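Local atomic coordinates of extracellular protein containing a SCP domain (Bacillus anthracis, PDB entry 4IFA), a protein that is of unknown function but is extracellular, carries an SCP (CAP-superfamily) domain behind a CAP-associated N-terminal region, and is regarded as a vaccine candidate linked to virulence. Residues M154-V159 against Q167-H172; P114-N119 against H175-V180; H133-K138 against F146-T151. One frame throughout, in Å; residues are numbered along the deposited sequence. Where two conformers were deposited one is given.

Overall arrangement
All three contacts belong to the CAP-associated N-terminal region. Interactions 1 and 2 meet in its antiparallel sheet, where strands 164-171 and 176-183 are neighbours; their centres lie about 9 Å apart, and the F170 ring carbon CD1 packs 3.4 Å from L177 N. Interaction 3 belongs to a separate three-stranded sheet, its centre about 12 Å from that of interaction 1. Helix 150-155 leads from one to the other, and L148 CD2 touches P157 CA at 3.9 Å. Interactions 2 and 3 do not touch, with about 10 Å between nearest atoms. A Tris molecule, probably from the crystallisation liquor, lies close to the N119 side chain in interaction 2.

Interaction 1. Residues M154-V159 against Q167-H172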
loop_
_atom_site.group_PDB
_atom_site.type_symbol
_atom_site.label_atom_id
_atom_site.label_comp_id
_atom_site.label_asym_id
_atom_site.label_seq_id
_atom_site.Cartn_x
_atom_site.Cartn_y
_atom_site.Cartn_z
HETATM N N MSE A 154 -11.935 0.648 -12.279
HETATM C CA MSE A 154 -12.474 1.721 -11.423
HETATM C C MSE A 154 -11.737 1.949 -10.118
HETATM O O MSE A 154 -11.816 3.050 -9.563
HETATM C CB MSE A 154 -13.934 1.468 -11.086
HETATM C CG MSE A 154 -14.867 1.573 -12.289
HETATM SE SE MSE A 154 -16.738 1.289 -11.850
HETATM C CE MSE A 154 -16.693 -0.620 -11.489
ATOM N N GLU A 155 -11.059 0.916 -9.611
ATOM C CA GLU A 155 -10.324 1.022 -8.354
ATOM C C GLU A 155 -8.821 1.179 -8.430
ATOM O O GLU A 155 -8.240 1.764 -7.509
ATOM C CB GLU A 155 -10.641 -0.205 -7.438
ATOM C CG GLU A 155 -12.136 -0.257 -7.105
ATOM C CD GLU A 155 -12.553 -1.412 -6.204
ATOM O OE1 GLU A 155 -11.698 -2.230 -5.801
ATOM O OE2 GLU A 155 -13.774 -1.514 -5.955
ATOM N N GLN A 156 -8.184 0.604 -9.453
ATOM C CA GLN A 156 -6.726 0.601 -9.561
ATOM C C GLN A 156 -6.223 0.420 -10.991
ATOM O O GLN A 156 -5.436 -0.491 -11.274
ATOM C CB GLN A 156 -6.132 -0.458 -8.627
ATOM C CG GLN A 156 -6.771 -1.844 -8.824
ATOM C CD GLN A 156 -6.019 -2.971 -8.152
ATOM O OE1 GLN A 156 -4.798 -3.052 -8.252
ATOM N NE2 GLN A 156 -6.756 -3.894 -7.534
ATOM N N PRO A 157 -6.686 1.306 -11.899
ATOM C CA PRO A 157 -6.285 1.226 -13.300
ATOM C C PRO A 157 -4.779 1.543 -13.493
ATOM O O PRO A 157 -4.127 2.089 -12.600
ATOM C CB PRO A 157 -7.171 2.292 -13.981
ATOM C CG PRO A 157 -7.400 3.286 -12.899
ATOM C CD PRO A 157 -7.601 2.447 -11.672
ATOM N N LEU A 158 -4.279 1.225 -14.690
ATOM C CA LEU A 158 -2.870 1.405 -15.075
ATOM C C LEU A 158 -2.738 2.333 -16.278
ATOM O O LEU A 158 -3.465 2.180 -17.268
ATOM C CB LEU A 158 -2.247 0.047 -15.427
ATOM C CG LEU A 158 -0.718 0.041 -15.368
ATOM C CD1 LEU A 158 -0.180 0.061 -13.904
ATOM C CD2 LEU A 158 -0.153 -1.162 -16.145
ATOM N N VAL A 159 -1.820 3.300 -16.199
ATOM C CA VAL A 159 -1.576 4.257 -17.291
ATOM C C VAL A 159 -0.079 4.258 -17.609
ATOM O O VAL A 159 0.750 4.250 -16.697
ATOM C CB VAL A 159 -2.076 5.691 -16.930
ATOM C CG1 VAL A 159 -1.267 6.280 -15.812
ATOM C CG2 VAL A 159 -2.057 6.632 -18.145
ATOM N N GLN A 167 0.119 2.989 -11.532
ATOM C CA GLN A 167 -1.105 2.348 -11.049
ATOM C C GLN A 167 -1.786 3.398 -10.171
ATOM O O GLN A 167 -1.212 3.873 -9.188
ATOM C CB GLN A 167 -0.771 1.107 -10.228
ATOM C CG GLN A 167 -1.927 0.236 -9.742
ATOM C CD GLN A 167 -1.415 -1.032 -9.015
ATOM O OE1 GLN A 167 -0.293 -1.076 -8.503
ATOM N NE2 GLN A 167 -2.270 -2.035 -8.928
ATOM N N LEU A 168 -3.023 3.723 -10.513
ATOM C CA LEU A 168 -3.760 4.830 -9.882
ATOM C C LEU A 168 -4.778 4.250 -8.925
ATOM O O LEU A 168 -5.809 3.739 -9.347
ATOM C CB LEU A 168 -4.422 5.708 -10.949
ATOM C CG LEU A 168 -3.512 6.235 -12.071
ATOM C CD1 LEU A 168 -4.358 7.007 -13.105
ATOM C CD2 LEU A 168 -2.419 7.112 -11.519
ATOM N N TYR A 169 -4.495 4.346 -7.626
ATOM C CA TYR A 169 -5.367 3.763 -6.623
ATOM C C TYR A 169 -6.467 4.746 -6.236
ATOM O O TYR A 169 -6.199 5.864 -5.781
ATOM C CB TYR A 169 -4.580 3.356 -5.383
ATOM C CG TYR A 169 -3.780 2.073 -5.479
ATOM C CD1 TYR A 169 -4.421 0.841 -5.545
ATOM C CD2 TYR A 169 -2.383 2.068 -5.412
ATOM C CE1 TYR A 169 -3.733 -0.340 -5.572
ATOM C CE2 TYR A 169 -1.684 0.873 -5.415
ATOM C CZ TYR A 169 -2.357 -0.311 -5.500
ATOM O OH TYR A 169 -1.701 -1.534 -5.437
ATOM N N PHE A 170 -7.713 4.303 -6.404
ATOM C CA PHE A 170 -8.897 5.092 -6.048
ATOM C C PHE A 170 -9.641 4.493 -4.850
ATOM O O PHE A 170 -9.619 3.285 -4.632
ATOM C CB PHE A 170 -9.875 5.135 -7.216
ATOM C CG PHE A 170 -9.447 6.024 -8.320
ATOM C CD1 PHE A 170 -9.799 7.365 -8.319
ATOM C CD2 PHE A 170 -8.637 5.554 -9.338
ATOM C CE1 PHE A 170 -9.346 8.232 -9.340
ATOM C CE2 PHE A 170 -8.197 6.396 -10.337
ATOM C CZ PHE A 170 -8.539 7.726 -10.331
ATOM N N ASP A 171 -10.315 5.375 -4.128
ATOM C CA ASP A 171 -11.376 5.018 -3.214
ATOM C C ASP A 171 -12.636 5.113 -4.069
ATOM O O ASP A 171 -13.051 6.215 -4.431
ATOM C CB ASP A 171 -11.401 6.041 -2.076
ATOM C CG ASP A 171 -12.532 5.797 -1.108
ATOM O OD1 ASP A 171 -13.605 5.289 -1.518
ATOM O OD2 ASP A 171 -12.324 6.051 0.105
ATOM N N HIS A 172 -13.198 3.976 -4.457
ATOM C CA HIS A 172 -14.358 3.996 -5.385
ATOM C C HIS A 172 -15.599 4.519 -4.729
ATOM O O HIS A 172 -16.581 4.834 -5.431
ATOM C CB HIS A 172 -14.652 2.642 -6.040
ATOM C CG HIS A 172 -15.518 1.732 -5.233
ATOM N ND1 HIS A 172 -15.026 0.919 -4.234
ATOM C CD2 HIS A 172 -16.848 1.472 -5.308
ATOM C CE1 HIS A 172 -16.018 0.218 -3.713
ATOM N NE2 HIS A 172 -17.138 0.526 -4.355
HETATM O O HOH W 1 -3.429 -3.697 -5.998
#
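Q156 and Q167 run side by side and point the same way, their amide planes 27° apart, with Q156 OE1 2.8 Å from Q167 NE2. Q156 CB lies 3.8 Å from Y169 CD1, oblique to the ring. From there CG sits between the backbone N and the carbonyl carbon (chi1 52°) and the chain extends, which carries the amide alongside both Q167 and the tyrosine. A water in the plane of that ring donates to Q156 OE1 and also hydrogen-bonds to Y169 OH, which has R181 as a further partner. P157 crosses F170 at about a right angle, bringing its CD to the ring edge, 4.0 Å from F170 CD2. At the far end E155 OE2 lies over one face of the H172 imidazole, 3.2 Å from ND1 but at too poor an angle for a hydrogen bond; H172 ND1 is bonded to N307 OD1.

The turn out of helix 150-155 is tied to strand 164-171 by two bonds nearly straight at hydrogen. F170 N lies above the E155 carbonyl plane, 2.8 Å from O, whereas L168 N approaches P157 O (2.9 Å) almost in line with the C=O bond. From L158, paired with Q167, the chain continues as the antiparallel hairpin 158-161/164-171. Main-chain bonds thus fix the contact before the edge strand begins, while Q156 OE1 is shared between the nearby Q167 amide and the water leading to Y169 OH.

Interaction 2. Residues P114-N119 against H175-V180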
loop_
_atom_site.group_PDB
_atom_site.type_symbol
_atom_site.label_atom_id
_atom_site.label_comp_id
_atom_site.label_asym_id
_atom_site.label_seq_id
_atom_site.Cartn_x
_atom_site.Cartn_y
_atom_site.Cartn_z
ATOM N N PRO A 114 1.835 15.079 -11.078
ATOM C CA PRO A 114 1.287 15.555 -12.356
ATOM C C PRO A 114 1.227 14.423 -13.378
ATOM O O PRO A 114 2.129 13.600 -13.426
ATOM C CB PRO A 114 2.236 16.677 -12.759
ATOM C CG PRO A 114 3.530 16.330 -12.156
ATOM C CD PRO A 114 3.146 15.726 -10.791
ATOM N N PRO A 115 0.192 14.408 -14.239
ATOM C CA PRO A 115 -0.864 15.433 -14.413
ATOM C C PRO A 115 -2.052 15.355 -13.495
ATOM O O PRO A 115 -3.024 16.066 -13.715
ATOM C CB PRO A 115 -1.291 15.214 -15.863
ATOM C CG PRO A 115 -1.165 13.685 -15.986
ATOM C CD PRO A 115 0.042 13.307 -15.223
ATOM N N TYR A 116 -1.933 14.561 -12.426
ATOM C CA TYR A 116 -2.993 14.371 -11.470
ATOM C C TYR A 116 -2.692 15.116 -10.172
ATOM O O TYR A 116 -1.662 15.798 -10.063
ATOM C CB TYR A 116 -3.177 12.872 -11.168
ATOM C CG TYR A 116 -3.163 11.983 -12.381
ATOM C CD1 TYR A 116 -4.173 12.049 -13.326
ATOM C CD2 TYR A 116 -2.089 11.129 -12.628
ATOM C CE1 TYR A 116 -4.135 11.244 -14.486
ATOM C CE2 TYR A 116 -2.056 10.340 -13.779
ATOM C CZ TYR A 116 -3.097 10.410 -14.687
ATOM O OH TYR A 116 -3.110 9.642 -15.859
ATOM N N TYR A 117 -3.612 14.982 -9.200
ATOM C CA TYR A 117 -3.360 15.390 -7.811
ATOM C C TYR A 117 -4.039 14.377 -6.904
ATOM O O TYR A 117 -5.067 13.832 -7.288
ATOM C CB TYR A 117 -3.780 16.812 -7.477
ATOM C CG TYR A 117 -5.247 17.098 -7.609
ATOM C CD1 TYR A 117 -6.065 17.131 -6.515
ATOM C CD2 TYR A 117 -5.782 17.456 -8.825
ATOM C CE1 TYR A 117 -7.394 17.447 -6.636
ATOM C CE2 TYR A 117 -7.117 17.766 -8.956
ATOM C CZ TYR A 117 -7.912 17.763 -7.862
ATOM O OH TYR A 117 -9.276 18.073 -7.969
ATOM N N ILE A 118 -3.482 14.137 -5.713
ATOM C CA ILE A 118 -4.125 13.246 -4.743
ATOM C C ILE A 118 -5.388 13.979 -4.322
ATOM O O ILE A 118 -5.328 15.154 -3.931
ATOM C CB ILE A 118 -3.197 12.956 -3.555
ATOM C CG1 ILE A 118 -1.924 12.239 -4.010
ATOM C CG2 ILE A 118 -3.918 12.171 -2.482
ATOM C CD1 ILE A 118 -2.118 10.814 -4.567
ATOM N N ASN A 119 -6.541 13.283 -4.446
ATOM C CA ASN A 119 -7.923 13.708 -4.179
ATOM C C ASN A 119 -8.706 13.910 -5.489
ATOM O O ASN A 119 -9.921 14.104 -5.447
ATOM C CB ASN A 119 -8.059 15.032 -3.395
ATOM C CG ASN A 119 -7.444 15.026 -2.016
ATOM O OD1 ASN A 119 -7.153 13.992 -1.459
ATOM N ND2 ASN A 119 -7.278 16.247 -1.460
ATOM N N HIS A 175 -14.809 8.202 -5.109
ATOM C CA HIS A 175 -14.347 8.441 -6.487
ATOM C C HIS A 175 -13.071 9.273 -6.552
ATOM O O HIS A 175 -12.842 9.964 -7.549
ATOM C CB HIS A 175 -15.445 9.076 -7.340
ATOM C CG HIS A 175 -16.731 8.352 -7.269
ATOM N ND1 HIS A 175 -16.964 7.161 -7.925
ATOM C CD2 HIS A 175 -17.855 8.628 -6.572
ATOM C CE1 HIS A 175 -18.197 6.761 -7.665
ATOM N NE2 HIS A 175 -18.754 7.624 -6.835
ATOM N N GLU A 176 -12.240 9.227 -5.524
ATOM C CA GLU A 176 -11.031 10.038 -5.470
ATOM C C GLU A 176 -9.742 9.254 -5.515
ATOM O O GLU A 176 -9.615 8.163 -4.942
ATOM C CB GLU A 176 -11.078 10.947 -4.215
ATOM C CG GLU A 176 -12.185 11.979 -4.335
ATOM C CD GLU A 176 -12.317 12.971 -3.180
ATOM O OE1 GLU A 176 -11.478 12.975 -2.278
ATOM O OE2 GLU A 176 -13.284 13.777 -3.243
ATOM N N LEU A 177 -8.742 9.832 -6.189
ATOM C CA LEU A 177 -7.375 9.275 -6.267
ATOM C C LEU A 177 -6.736 9.375 -4.882
ATOM O O LEU A 177 -6.657 10.470 -4.316
ATOM C CB LEU A 177 -6.566 10.044 -7.312
ATOM C CG LEU A 177 -5.151 9.576 -7.543
ATOM C CD1 LEU A 177 -5.183 8.202 -8.193
ATOM C CD2 LEU A 177 -4.455 10.560 -8.437
ATOM N N VAL A 178 -6.306 8.228 -4.340
ATOM C CA VAL A 178 -5.760 8.180 -2.984
ATOM C C VAL A 178 -4.297 7.693 -2.944
ATOM O O VAL A 178 -3.642 7.792 -1.922
ATOM C CB VAL A 178 -6.645 7.360 -2.001
ATOM C CG1 VAL A 178 -8.049 8.031 -1.798
ATOM C CG2 VAL A 178 -6.772 5.913 -2.440
ATOM N N GLY A 179 -3.796 7.155 -4.049
ATOM C CA GLY A 179 -2.362 6.772 -4.118
ATOM C C GLY A 179 -1.931 6.534 -5.529
ATOM O O GLY A 179 -2.774 6.329 -6.409
ATOM N N VAL A 180 -0.603 6.595 -5.763
ATOM C CA VAL A 180 -0.065 6.324 -7.098
ATOM C C VAL A 180 1.146 5.409 -6.898
ATOM O O VAL A 180 2.062 5.749 -6.149
ATOM C CB VAL A 180 0.394 7.603 -7.822
ATOM C CG1 VAL A 180 1.014 7.274 -9.169
ATOM C CG2 VAL A 180 -0.808 8.574 -8.014
HETATM O O HOH W 2 -7.402 11.421 -1.678
#
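A loop laid against a bulged strand of the antiparallel sheet forms this contact: residues 114-119, on the way from strand 100-106 to helix 122-128, meet the start of strand 176-183. Two irregularities shape that strand, a G1 beta bulge at H175 and E176 opposite D171 and a classic beta bulge at V178 and G179 opposite Y169.

L177 is the main apolar partner of the loop. With CG anti to the backbone N (chi1 -178°), its CD2 reaches the loop between Y116 CB, at 3.8 Å, and Y117 O, at 3.5 Å. The Y116 ring takes the CG of P115 over the centre of one face, while L168 of the next strand also touches this tyrosine. I118 comes in by the end of its chain: CD1 packs beside the backbone of the bulge, 4.1 Å from G179 N and equally near G179 CA, and continues to V180 CG2 at 4.3 Å.

At the end of the loop, the aliphatic part of E176 runs past the N119 carbonyl, with CG 3.3 Å from N119 O, and its carboxylate continues to a salt bridge with K121. The N119 amide nitrogen ND2 is held by E109. L177 O is gripped twice: N119 N donates to it in the carbonyl plane at 2.8 Å, with an N-H...O angle of 145°, and a water donating to the same oxygen also donates to N119 OD1, 2.6 Å away.

Interaction 3. Residues H133-K138 against F146-T151; sequences HEISLK and FELSDT
The open end of a beta hairpin, where strand 134-139 receives its partner 142-147, is closed by backbone bonds between I135 and F146: F146 N donates to I135 O at 2.8 Å and I135 N to F146 O at 3.1 Å. Two residues on, L148 N donates to H133 O (2.9 Å), so that E134 and E147 lie between this bond and the I135-F146 pair.

I135 and F146 put their side chains on one face, CB to CB 4.2 Å. There L137 CD2 comes to the edge of the F146 ring, near its plane, and I135 CG1 meets L148 CD1 at 4.0 Å. L188 and L189 of helix 185-191 also pack on the phenylalanine. This hairpin forms two strands of a three-stranded antiparallel sheet, with 195-198 on the far side of 142-147; S149 then N-caps helix 150-155.

E134 and E147 share the other face as a non-hydrogen-bonded pair. A bend at chi2 (-62°) brings the E134 carboxylate across to the E147 chain, where OE1 touches E147 CG at 3.1 Å; the two carboxylate planes stand 87° apart. E134 OE1 and E147 OE2 stay 4.3 Å apart, like charges that would probably repel; E147 OE1 is hydrogen-bonded to Q195 NE2. A water lies within hydrogen-bonding distance of E134 OE2 and L148 O. Beyond the strands the H133 ring presents its edge to the start of the helix, CE1 lying 3.5 Å from D150 OD1.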
loop_
_atom_site.group_PDB
_atom_site.type_symbol
_atom_site.label_atom_id
_atom_site.label_comp_id
_atom_site.label_asym_id
_atom_site.label_seq_id
_atom_site.Cartn_x
_atom_site.Cartn_y
_atom_site.Cartn_z
ATOM N N HIS A 133 -8.556 -1.436 -20.542
ATOM C CA HIS A 133 -8.836 -2.715 -19.891
ATOM C C HIS A 133 -7.777 -3.744 -20.236
ATOM O O HIS A 133 -7.771 -4.826 -19.656
ATOM C CB HIS A 133 -10.167 -3.290 -20.359
ATOM C CG HIS A 133 -11.359 -2.539 -19.868
ATOM N ND1 HIS A 133 -12.209 -3.047 -18.907
ATOM C CD2 HIS A 133 -11.843 -1.318 -20.195
ATOM C CE1 HIS A 133 -13.166 -2.168 -18.666
ATOM N NE2 HIS A 133 -12.966 -1.109 -19.432
ATOM N N GLU A 134 -6.904 -3.417 -21.182
ATOM C CA GLU A 134 -5.843 -4.314 -21.621
ATOM C C GLU A 134 -4.535 -3.559 -21.659
ATOM O O GLU A 134 -4.474 -2.435 -22.171
ATOM C CB GLU A 134 -6.138 -4.847 -23.029
ATOM C CG GLU A 134 -7.465 -5.584 -23.160
ATOM C CD GLU A 134 -7.524 -6.828 -22.291
ATOM O OE1 GLU A 134 -6.453 -7.446 -22.070
ATOM O OE2 GLU A 134 -8.634 -7.189 -21.834
ATOM N N ILE A 135 -3.490 -4.172 -21.120
ATOM C CA ILE A 135 -2.163 -3.582 -21.117
ATOM C C ILE A 135 -1.237 -4.638 -21.704
ATOM O O ILE A 135 -1.232 -5.780 -21.234
ATOM C CB ILE A 135 -1.692 -3.225 -19.691
ATOM C CG1 ILE A 135 -2.618 -2.190 -19.009
ATOM C CG2 ILE A 135 -0.234 -2.724 -19.716
ATOM C CD1 ILE A 135 -2.549 -0.787 -19.592
ATOM N N SER A 136 -0.477 -4.263 -22.731
ATOM C CA SER A 136 0.436 -5.185 -23.392
ATOM C C SER A 136 1.868 -4.677 -23.296
ATOM O O SER A 136 2.116 -3.474 -23.385
ATOM C CB SER A 136 0.043 -5.345 -24.864
ATOM O OG SER A 136 -1.293 -5.814 -24.994
ATOM N N LEU A 137 2.802 -5.598 -23.075
ATOM C CA LEU A 137 4.228 -5.276 -23.054
ATOM C C LEU A 137 5.027 -6.526 -23.393
ATOM O O LEU A 137 4.480 -7.634 -23.444
ATOM C CB LEU A 137 4.702 -4.684 -21.708
ATOM C CG LEU A 137 4.693 -5.515 -20.417
ATOM C CD1 LEU A 137 5.575 -4.849 -19.367
ATOM C CD2 LEU A 137 3.281 -5.712 -19.882
ATOM N N LYS A 138 6.320 -6.330 -23.618
ATOM C CA LYS A 138 7.225 -7.420 -23.948
ATOM C C LYS A 138 8.575 -7.255 -23.248
ATOM O O LYS A 138 9.043 -6.135 -23.021
ATOM C CB LYS A 138 7.434 -7.481 -25.468
ATOM C CG LYS A 138 6.190 -7.880 -26.280
ATOM C CD LYS A 138 6.410 -7.689 -27.782
ATOM C CE LYS A 138 5.212 -8.154 -28.626
ATOM N NZ LYS A 138 5.031 -9.640 -28.618
ATOM N N PHE A 146 -1.978 -7.976 -19.651
ATOM C CA PHE A 146 -2.811 -7.903 -18.464
ATOM C C PHE A 146 -4.249 -7.631 -18.895
ATOM O O PHE A 146 -4.499 -6.820 -19.799
ATOM C CB PHE A 146 -2.344 -6.812 -17.511
ATOM C CG PHE A 146 -1.108 -7.166 -16.761
ATOM C CD1 PHE A 146 -1.182 -7.989 -15.643
ATOM C CD2 PHE A 146 0.128 -6.670 -17.148
ATOM C CE1 PHE A 146 -0.055 -8.305 -14.936
ATOM C CE2 PHE A 146 1.270 -6.996 -16.448
ATOM C CZ PHE A 146 1.182 -7.815 -15.336
ATOM N N GLU A 147 -5.185 -8.320 -18.257
ATOM C CA GLU A 147 -6.601 -8.128 -18.508
ATOM C C GLU A 147 -7.246 -7.608 -17.240
ATOM O O GLU A 147 -7.442 -8.376 -16.282
ATOM C CB GLU A 147 -7.237 -9.457 -18.934
ATOM C CG GLU A 147 -6.783 -9.922 -20.315
ATOM C CD GLU A 147 -7.133 -11.366 -20.634
ATOM O OE1 GLU A 147 -7.379 -12.169 -19.705
ATOM O OE2 GLU A 147 -7.137 -11.707 -21.834
ATOM N N LEU A 148 -7.550 -6.307 -17.215
ATOM C CA LEU A 148 -8.174 -5.714 -16.033
ATOM C C LEU A 148 -9.671 -5.960 -16.015
ATOM O O LEU A 148 -10.335 -5.815 -17.040
ATOM C CB LEU A 148 -7.936 -4.196 -15.937
ATOM C CG LEU A 148 -6.525 -3.688 -15.629
ATOM C CD1 LEU A 148 -5.596 -3.862 -16.845
ATOM C CD2 LEU A 148 -6.602 -2.225 -15.184
ATOM N N SER A 149 -10.196 -6.317 -14.849
ATOM C CA SER A 149 -11.638 -6.465 -14.658
ATOM C C SER A 149 -12.285 -5.081 -14.580
ATOM O O SER A 149 -11.600 -4.057 -14.418
ATOM C CB SER A 149 -11.932 -7.194 -13.350
ATOM O OG SER A 149 -11.530 -6.410 -12.232
ATOM N N ASP A 150 -13.610 -5.049 -14.646
ATOM C CA ASP A 150 -14.332 -3.777 -14.547
ATOM C C ASP A 150 -14.023 -3.114 -13.208
ATOM O O ASP A 150 -13.836 -1.897 -13.135
ATOM C CB ASP A 150 -15.848 -3.988 -14.700
ATOM C CG ASP A 150 -16.264 -4.315 -16.131
ATOM O OD1 ASP A 150 -15.419 -4.262 -17.053
ATOM O OD2 ASP A 150 -17.462 -4.588 -16.329
ATOM N N THR A 151 -13.939 -3.915 -12.152
ATOM C CA THR A 151 -13.609 -3.410 -10.802
ATOM C C THR A 151 -12.222 -2.793 -10.744
ATOM O O THR A 151 -12.038 -1.708 -10.180
ATOM C CB THR A 151 -13.747 -4.545 -9.772
ATOM O OG1 THR A 151 -15.085 -5.060 -9.854
ATOM C CG2 THR A 151 -13.451 -4.069 -8.337
HETATM O O HOH W 3 -10.247 -7.107 -19.588
#